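Local coordinates for protein buckwheat glutaredoxin (Polygonaceae, PDB 5GTX) that probably catalyses glutathione-dependent thiol-disulfide exchange as a glutaredoxin of the thioredoxin superfamily, binding glutathione beside its active site, at residues S40-G45 / L66-D71. Numbering follows the deposited sequence.
Sequences SKTYAG and LDQESD
Leu66 N donates to Ser40 O over 2.7 Å, continuing the parallel pairing of strands 36-40 and 62-65 one residue past the end of the latter. Beyond this pair the example illustrates how a side-chain carboxylate can satisfy a peptide N-H. Asp67 has CG set between its backbone N and carbonyl carbon (chi1 56°), which turns the carboxylate back to the loop across from it. There OD1 accepts the amide of Thr42 (N to OD1 3.0 Å) from above the carboxylate plane, 38° out of it. In the thioredoxin fold of glutaredoxins these loops leave the two adjacent strands; residues 40-45 lead into helix 45-57, at whose start Cys47 lies. The type I turn from Lys41 to Ala44 is closed by Ala44 N bonding to Lys41 O at 3.0 Å. OD2 of Asp67 faces the Thr42 hydroxyl and the Gln68 amide, but its modelled position is doubtful. The Tyr43 ring and Asp67 run alongside each other, pointing opposite ways, Tyr43 CE2 4.0 Å from Asp67 CB, while Lys41 CB lies over one ring face, toward its rim. Lys41 NZ, 6.9 Å from Asp67 OD1, donates instead to Gln76 OE1 of helix 72-83, and Ser40 OG pairs with Glu65.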
loop_
_atom_site.group_PDB
_atom_site.type_symbol
_atom_site.label_atom_id
_atom_site.label_comp_id
_atom_site.label_asym_id
_atom_site.label_seq_id
_atom_site.Cartn_x
_atom_site.Cartn_y
_atom_site.Cartn_z
ATOM N N SER A 40 3.072 -3.470 3.901
ATOM C CA SER A 40 2.811 -3.531 5.322
ATOM C C SER A 40 3.746 -4.539 5.977
ATOM O O SER A 40 4.641 -5.107 5.342
ATOM C CB SER A 40 1.334 -3.861 5.571
ATOM O OG SER A 40 0.991 -5.144 5.088
ATOM N N LYS A 41 3.534 -4.735 7.272
ATOM C CA LYS A 41 4.273 -5.686 8.083
ATOM C C LYS A 41 3.280 -6.378 9.001
ATOM O O LYS A 41 2.454 -5.716 9.633
ATOM C CB LYS A 41 5.375 -4.989 8.887
ATOM C CG LYS A 41 6.517 -4.490 8.014
ATOM C CD LYS A 41 7.552 -3.718 8.809
ATOM C CE LYS A 41 8.871 -3.725 8.061
ATOM N NZ LYS A 41 9.781 -2.640 8.505
ATOM N N THR A 42 3.366 -7.705 9.064
ATOM C CA THR A 42 2.402 -8.552 9.763
ATOM C C THR A 42 2.120 -8.113 11.198
ATOM O O THR A 42 1.030 -8.361 11.722
ATOM C CB THR A 42 2.900 -10.000 9.765
ATOM O OG1 THR A 42 4.290 -10.013 10.105
ATOM C CG2 THR A 42 2.714 -10.644 8.396
ATOM N N TYR A 43 3.086 -7.474 11.852
ATOM C CA TYR A 43 2.945 -7.112 13.257
ATOM C C TYR A 43 2.612 -5.642 13.482
ATOM O O TYR A 43 2.225 -5.277 14.598
ATOM C CB TYR A 43 4.228 -7.457 14.018
ATOM C CG TYR A 43 5.473 -6.827 13.431
ATOM C CD1 TYR A 43 5.807 -5.513 13.714
ATOM C CD2 TYR A 43 6.314 -7.548 12.593
ATOM C CE1 TYR A 43 6.939 -4.932 13.180
ATOM C CE2 TYR A 43 7.451 -6.975 12.055
ATOM C CZ TYR A 43 7.758 -5.666 12.350
ATOM O OH TYR A 43 8.892 -5.093 11.817
ATOM N N ALA A 44 2.763 -4.790 12.470
ATOM C CA ALA A 44 2.503 -3.368 12.652
ATOM C C ALA A 44 1.011 -3.129 12.873
ATOM O O ALA A 44 0.172 -3.696 12.167
ATOM C CB ALA A 44 3.001 -2.576 11.443
ATOM N N GLY A 45 0.683 -2.269 13.842
ATOM C CA GLY A 45 -0.708 -2.106 14.233
ATOM C C GLY A 45 -1.502 -1.241 13.275
ATOM O O GLY A 45 -2.669 -1.525 13.000
ATOM N N LEU A 66 6.313 -6.915 4.209
ATOM C CA LEU A 66 7.742 -6.711 4.013
ATOM C C LEU A 66 8.566 -7.583 4.943
ATOM O O LEU A 66 9.671 -8.005 4.588
ATOM C CB LEU A 66 8.086 -5.237 4.217
ATOM C CG LEU A 66 7.411 -4.291 3.222
ATOM C CD1 LEU A 66 7.905 -2.872 3.426
ATOM C CD2 LEU A 66 7.679 -4.756 1.803
ATOM N N ASP A 67 8.052 -7.864 6.139
ATOM C CA ASP A 67 8.767 -8.733 7.061
ATOM C C ASP A 67 8.782 -10.189 6.608
ATOM O O ASP A 67 9.586 -10.967 7.128
ATOM C CB ASP A 67 8.155 -8.632 8.459
ATOM C CG ASP A 67 6.672 -8.954 8.469
ATOM O OD1 ASP A 67 5.920 -8.341 7.688
ATOM O OD2 ASP A 67 6.266 -9.844 9.241
ATOM N N GLN A 68 7.939 -10.573 5.647
ATOM C CA GLN A 68 7.880 -11.944 5.146
ATOM C C GLN A 68 8.538 -12.106 3.778
ATOM O O GLN A 68 8.477 -13.196 3.195
ATOM C CB GLN A 68 6.430 -12.435 5.075
ATOM C CG GLN A 68 5.637 -12.284 6.366
ATOM C CD GLN A 68 6.314 -12.949 7.545
ATOM O OE1 GLN A 68 6.419 -14.176 7.608
ATOM N NE2 GLN A 68 6.775 -12.140 8.493
ATOM N N GLU A 69 9.163 -11.058 3.256
ATOM C CA GLU A 69 9.819 -11.080 1.958
ATOM C C GLU A 69 11.318 -10.908 2.151
ATOM O O GLU A 69 11.756 -10.016 2.884
ATOM C CB GLU A 69 9.286 -9.958 1.055
ATOM C CG GLU A 69 7.775 -9.952 0.869
ATOM C CD GLU A 69 7.285 -11.093 -0.007
ATOM O OE1 GLU A 69 8.122 -11.741 -0.675
ATOM O OE2 GLU A 69 6.063 -11.352 -0.017
ATOM N N SER A 70 12.108 -11.753 1.480
ATOM C CA SER A 70 13.558 -11.595 1.543
ATOM C C SER A 70 13.982 -10.217 1.050
ATOM O O SER A 70 14.892 -9.604 1.622
ATOM C CB SER A 70 14.253 -12.693 0.733
ATOM O OG SER A 70 14.508 -12.271 -0.594
ATOM N N ASP A 71 13.327 -9.702 0.006
ATOM C CA ASP A 71 13.585 -8.356 -0.488
ATOM C C ASP A 71 12.784 -7.296 0.253
ATOM O O ASP A 71 12.639 -6.180 -0.257
ATOM C CB ASP A 71 13.311 -8.265 -1.998
ATOM C CG ASP A 71 11.868 -8.598 -2.369
ATOM O OD1 ASP A 71 11.101 -9.043 -1.494
ATOM O OD2 ASP A 71 11.505 -8.430 -3.553
#